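PDB 2OGK: hypothetical protein from Archaeoglobus fulgidus, which is of unknown function but resembles RNA-binding proteins in structure, although it is thought unlikely to bind RNA itself. Local coordinates for residues 3-7 with 136-140; 6-11 with 64-68. All blocks are in the same frame, centred on the assembly; numbering follows the deposited sequence.

Interaction 1 of 2, residues 3-7 with 136-140; sequences KGKIE and IEFAR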
# COMPACT_ATOMS: atom_id res chain seq x y z
N LYS D 3 4.25 -10.43 -21.21
CA LYS D 3 3.25 -11.50 -20.88
C LYS D 3 3.14 -11.80 -19.38
O LYS D 3 4.11 -11.73 -18.63
CB LYS D 3 3.60 -12.80 -21.64
CG LYS D 3 2.62 -13.97 -21.41
CD LYS D 3 1.53 -14.09 -22.49
CE LYS D 3 0.34 -13.14 -22.30
NZ LYS D 3 0.56 -11.73 -22.76
N GLY D 4 1.92 -12.14 -18.97
CA GLY D 4 1.62 -12.45 -17.59
C GLY D 4 0.15 -12.09 -17.42
O GLY D 4 -0.54 -11.82 -18.41
N LYS D 5 -0.34 -12.11 -16.19
CA LYS D 5 -1.73 -11.75 -15.96
C LYS D 5 -1.91 -10.95 -14.67
O LYS D 5 -0.99 -10.85 -13.84
CB LYS D 5 -2.62 -13.00 -15.92
CG LYS D 5 -2.46 -13.88 -14.69
CD LYS D 5 -3.69 -14.76 -14.51
CE LYS D 5 -3.78 -15.37 -13.10
NZ LYS D 5 -5.08 -16.10 -12.89
N ILE D 6 -3.10 -10.37 -14.53
CA ILE D 6 -3.46 -9.59 -13.36
C ILE D 6 -4.29 -10.51 -12.46
O ILE D 6 -5.50 -10.58 -12.60
CB ILE D 6 -4.34 -8.37 -13.74
CG1 ILE D 6 -3.70 -7.59 -14.88
CG2 ILE D 6 -4.50 -7.47 -12.54
CD1 ILE D 6 -4.51 -6.38 -15.31
N GLU D 7 -3.63 -11.23 -11.56
CA GLU D 7 -4.34 -12.14 -10.66
C GLU D 7 -5.65 -11.52 -10.13
O GLU D 7 -6.69 -12.17 -10.15
CB GLU D 7 -3.44 -12.52 -9.50
CG GLU D 7 -3.79 -13.82 -8.85
CD GLU D 7 -3.02 -14.04 -7.55
OE1 GLU D 7 -1.78 -13.87 -7.55
OE2 GLU D 7 -3.67 -14.39 -6.54
N ILE D 136 7.72 -5.60 -14.65
CA ILE D 136 7.68 -4.23 -15.15
C ILE D 136 7.43 -4.24 -16.68
O ILE D 136 6.72 -3.39 -17.21
CB ILE D 136 9.02 -3.53 -14.77
CG1 ILE D 136 8.79 -2.04 -14.45
CG2 ILE D 136 10.07 -3.79 -15.84
CD1 ILE D 136 8.71 -1.12 -15.66
N GLU D 137 7.99 -5.23 -17.36
CA GLU D 137 7.79 -5.40 -18.80
C GLU D 137 6.29 -5.63 -19.08
O GLU D 137 5.71 -5.06 -20.01
CB GLU D 137 8.58 -6.60 -19.30
CG GLU D 137 8.41 -6.88 -20.79
CD GLU D 137 8.84 -8.28 -21.19
OE1 GLU D 137 8.44 -9.25 -20.50
OE2 GLU D 137 9.55 -8.43 -22.21
N PHE D 138 5.69 -6.49 -18.28
CA PHE D 138 4.28 -6.80 -18.40
C PHE D 138 3.41 -5.57 -18.15
O PHE D 138 2.52 -5.25 -18.94
CB PHE D 138 3.92 -7.92 -17.42
CG PHE D 138 2.44 -8.14 -17.26
CD1 PHE D 138 1.61 -8.18 -18.36
CD2 PHE D 138 1.90 -8.33 -16.00
CE1 PHE D 138 0.24 -8.41 -18.22
CE2 PHE D 138 0.53 -8.57 -15.83
CZ PHE D 138 -0.29 -8.60 -16.95
N ALA D 139 3.69 -4.88 -17.04
CA ALA D 139 2.94 -3.68 -16.68
C ALA D 139 3.06 -2.67 -17.79
O ALA D 139 2.09 -2.04 -18.16
CB ALA D 139 3.47 -3.10 -15.39
N ARG D 140 4.26 -2.52 -18.33
CA ARG D 140 4.45 -1.59 -19.42
C ARG D 140 3.56 -1.97 -20.62
O ARG D 140 3.17 -1.11 -21.42
CB ARG D 140 5.92 -1.57 -19.82
CG ARG D 140 6.24 -0.58 -20.91
CD ARG D 140 7.73 -0.53 -21.15
NE ARG D 140 8.43 0.02 -19.99
CZ ARG D 140 9.50 -0.52 -19.44
NH1 ARG D 140 10.00 -1.65 -19.94
NH2 ARG D 140 10.08 0.06 -18.40

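Interaction 2 of 2, residues 6-11 with 64-68; sequences IEWVRV and IKKFW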
# COMPACT_ATOMS: atom_id res chain seq x y z
N ILE D 6 -3.10 -10.37 -14.53
CA ILE D 6 -3.46 -9.59 -13.36
C ILE D 6 -4.29 -10.51 -12.46
O ILE D 6 -5.50 -10.58 -12.60
CB ILE D 6 -4.34 -8.37 -13.74
CG1 ILE D 6 -3.70 -7.59 -14.88
CG2 ILE D 6 -4.50 -7.47 -12.54
CD1 ILE D 6 -4.51 -6.38 -15.31
N GLU D 7 -3.63 -11.23 -11.56
CA GLU D 7 -4.34 -12.14 -10.66
C GLU D 7 -5.65 -11.52 -10.13
O GLU D 7 -6.69 -12.17 -10.15
CB GLU D 7 -3.44 -12.52 -9.50
CG GLU D 7 -3.79 -13.82 -8.85
CD GLU D 7 -3.02 -14.04 -7.55
OE1 GLU D 7 -1.78 -13.87 -7.55
OE2 GLU D 7 -3.67 -14.39 -6.54
N TRP D 8 -5.59 -10.27 -9.65
CA TRP D 8 -6.79 -9.58 -9.14
C TRP D 8 -6.71 -8.06 -9.22
O TRP D 8 -5.71 -7.50 -9.67
CB TRP D 8 -7.10 -9.97 -7.69
CG TRP D 8 -5.95 -9.88 -6.74
CD1 TRP D 8 -5.25 -10.92 -6.21
CD2 TRP D 8 -5.38 -8.69 -6.18
NE1 TRP D 8 -4.28 -10.46 -5.34
CE2 TRP D 8 -4.34 -9.09 -5.30
CE3 TRP D 8 -5.64 -7.32 -6.33
CZ2 TRP D 8 -3.56 -8.18 -4.58
CZ3 TRP D 8 -4.87 -6.40 -5.60
CH2 TRP D 8 -3.84 -6.85 -4.74
N VAL D 9 -7.77 -7.42 -8.75
CA VAL D 9 -7.88 -5.96 -8.74
C VAL D 9 -8.72 -5.48 -7.56
O VAL D 9 -9.88 -5.86 -7.42
CB VAL D 9 -8.53 -5.40 -10.03
CG1 VAL D 9 -8.97 -3.95 -9.81
CG2 VAL D 9 -7.55 -5.48 -11.19
N ARG D 10 -8.12 -4.63 -6.73
CA ARG D 10 -8.82 -4.09 -5.56
C ARG D 10 -8.97 -2.57 -5.64
O ARG D 10 -8.01 -1.84 -5.86
CB ARG D 10 -8.08 -4.52 -4.29
CG ARG D 10 -8.06 -6.02 -4.14
CD ARG D 10 -7.22 -6.49 -2.98
NE ARG D 10 -7.07 -7.95 -3.00
CZ ARG D 10 -6.23 -8.64 -2.24
NH1 ARG D 10 -5.43 -8.01 -1.38
NH2 ARG D 10 -6.17 -9.96 -2.36
N VAL D 11 -10.22 -2.12 -5.51
CA VAL D 11 -10.57 -0.69 -5.56
C VAL D 11 -11.18 -0.29 -4.22
O VAL D 11 -12.24 -0.78 -3.85
CB VAL D 11 -11.59 -0.40 -6.68
CG1 VAL D 11 -12.06 1.04 -6.58
CG2 VAL D 11 -10.97 -0.65 -8.05
N ILE D 64 -11.76 -8.07 -14.95
CA ILE D 64 -10.40 -7.55 -14.84
C ILE D 64 -10.00 -6.81 -16.12
O ILE D 64 -9.66 -5.63 -16.10
CB ILE D 64 -9.37 -8.69 -14.62
CG1 ILE D 64 -9.83 -9.61 -13.48
CG2 ILE D 64 -8.00 -8.11 -14.31
CD1 ILE D 64 -9.53 -9.11 -12.11
N LYS D 65 -10.05 -7.53 -17.24
CA LYS D 65 -9.66 -6.96 -18.52
C LYS D 65 -10.56 -5.87 -19.05
O LYS D 65 -10.08 -4.87 -19.59
CB LYS D 65 -9.48 -8.08 -19.54
CG LYS D 65 -8.22 -8.93 -19.28
CD LYS D 65 -6.95 -8.02 -19.21
CE LYS D 65 -5.63 -8.80 -19.04
NZ LYS D 65 -5.49 -9.52 -17.74
N LYS D 66 -11.87 -6.04 -18.90
CA LYS D 66 -12.81 -5.02 -19.37
C LYS D 66 -12.61 -3.78 -18.50
O LYS D 66 -12.59 -2.64 -18.98
CB LYS D 66 -14.26 -5.50 -19.26
CG LYS D 66 -15.27 -4.42 -19.66
CD LYS D 66 -14.92 -3.83 -21.04
CE LYS D 66 -15.47 -2.41 -21.22
NZ LYS D 66 -16.96 -2.33 -21.21
N PHE D 67 -12.46 -4.03 -17.21
CA PHE D 67 -12.23 -2.98 -16.24
C PHE D 67 -10.93 -2.23 -16.55
O PHE D 67 -10.92 -0.99 -16.59
CB PHE D 67 -12.14 -3.56 -14.84
CG PHE D 67 -11.46 -2.66 -13.85
CD1 PHE D 67 -11.93 -1.36 -13.65
CD2 PHE D 67 -10.34 -3.08 -13.16
CE1 PHE D 67 -11.29 -0.50 -12.77
CE2 PHE D 67 -9.68 -2.24 -12.28
CZ PHE D 67 -10.16 -0.94 -12.08
N TRP D 68 -9.85 -2.97 -16.78
CA TRP D 68 -8.57 -2.35 -17.07
C TRP D 68 -8.58 -1.56 -18.38
O TRP D 68 -7.94 -0.51 -18.50
CB TRP D 68 -7.44 -3.39 -17.09
CG TRP D 68 -6.12 -2.77 -17.52
CD1 TRP D 68 -5.57 -2.78 -18.77
CD2 TRP D 68 -5.27 -1.93 -16.72
NE1 TRP D 68 -4.45 -1.99 -18.81
CE2 TRP D 68 -4.24 -1.45 -17.57
CE3 TRP D 68 -5.29 -1.52 -15.38
CZ2 TRP D 68 -3.24 -0.59 -17.11
CZ3 TRP D 68 -4.29 -0.66 -14.93
CH2 TRP D 68 -3.28 -0.21 -15.80

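Interaction 1 of 2, residues 3-7 with 136-140
The ring of F138 reaches across to G4 because its CG stands anti to the backbone N (chi1 168°), which carries the phenyl group off helix 132-142 toward the 3-7 backbone. I6 is turned differently. Its CG1 lies beside its own backbone N (chi1 -50°) and faces the far end of the ring. Most of the contact is one aromatic side chain laid against main-chain atoms. G4 covers one face. Its CA sits 4.1 Å from the centroid of the F138 ring, only 2° off the ring normal, a CH-pi contact. G4 C lies over the same ring, displaced toward the rim. A CB at G4 would point at the ring, so the lack of one probably lets the main chain approach its face this closely. G4 O is 3.5 Å from F138 CE1. K5 O approaches F138 CE2 obliquely, at 3.4 Å. The backbone N of I6 comes in at the ring edge, near its plane. I6 CG1 meets F138 CZ at 4.1 Å, and the I6 side chain runs nearly perpendicular to that of F138. K3 and K5 send their CB atoms away from the helix. F138 also packs on L125 of strand 118-126, whose neighbour V126 is hydrogen-bonded to K5 through the backbone. The ring thus sits where the start of strand 5-15 and the C-terminal helix meet. The contact is van der Waals and CH-pi, with no hydrogen bond or salt bridge between the segments, so its strength probably depends on the F138 ring staying buried.

Interaction 2 of 2, residues 6-11 with 64-68
K65 is exposed, yet its ammonium ends against aliphatic carbon: NZ lies 3.9 Å from I6 CG1. Its chain is bent at chi2 (-55°) and chi4, turning the end back to the strand. Most of the rest is apolar and carried by buried residues. I64 CG2 packs on I6 CB at 3.7 Å, the side chains alongside but pointing in opposite senses. The same methyl touches V9 CG2 at 4.1 Å. The other branch of I64 ends in CD1, which rests against the backbone at W8 CA. Helix 61-75 packs across one face of the antiparallel sheet, the helix-on-sheet layering of an alpha+beta fold. Its 64-68 axis makes 55° with that of strand 6-11, at a closest approach of 9.6 Å. I6, V9 and V11 point to the helix. F67 points back at V9, but the model sets that pair too close to read in detail. F67 CZ meets V11 CG2 obliquely at 4.1 Å. An alanine in place of F67 would probably leave V11 CG2 without its ring partner and open a gap. On the other face of the sheet, R10 NE lies over the W8 ring and forms a salt bridge with E57.

Both interactions use strand 5-15, and their centres lie about 12 Å apart. They start from the same part of the chain and reach forward to different helices. Their ranges overlap at I6 and E7, and of these I6 takes part in both contacts. Interaction 2 is with helix 61-75. Interaction 1 is with helix 132-142, the last helix. The strand is central in a five-stranded antiparallel sheet, between 50-58 and 118-126. Interaction 2 is buried, about 9 Å from the chain centre, while interaction 1 is partly buried, about 16 Å out. Two helices distant in sequence meet the same strand, helix 132-142 at its start and helix 61-75 further along.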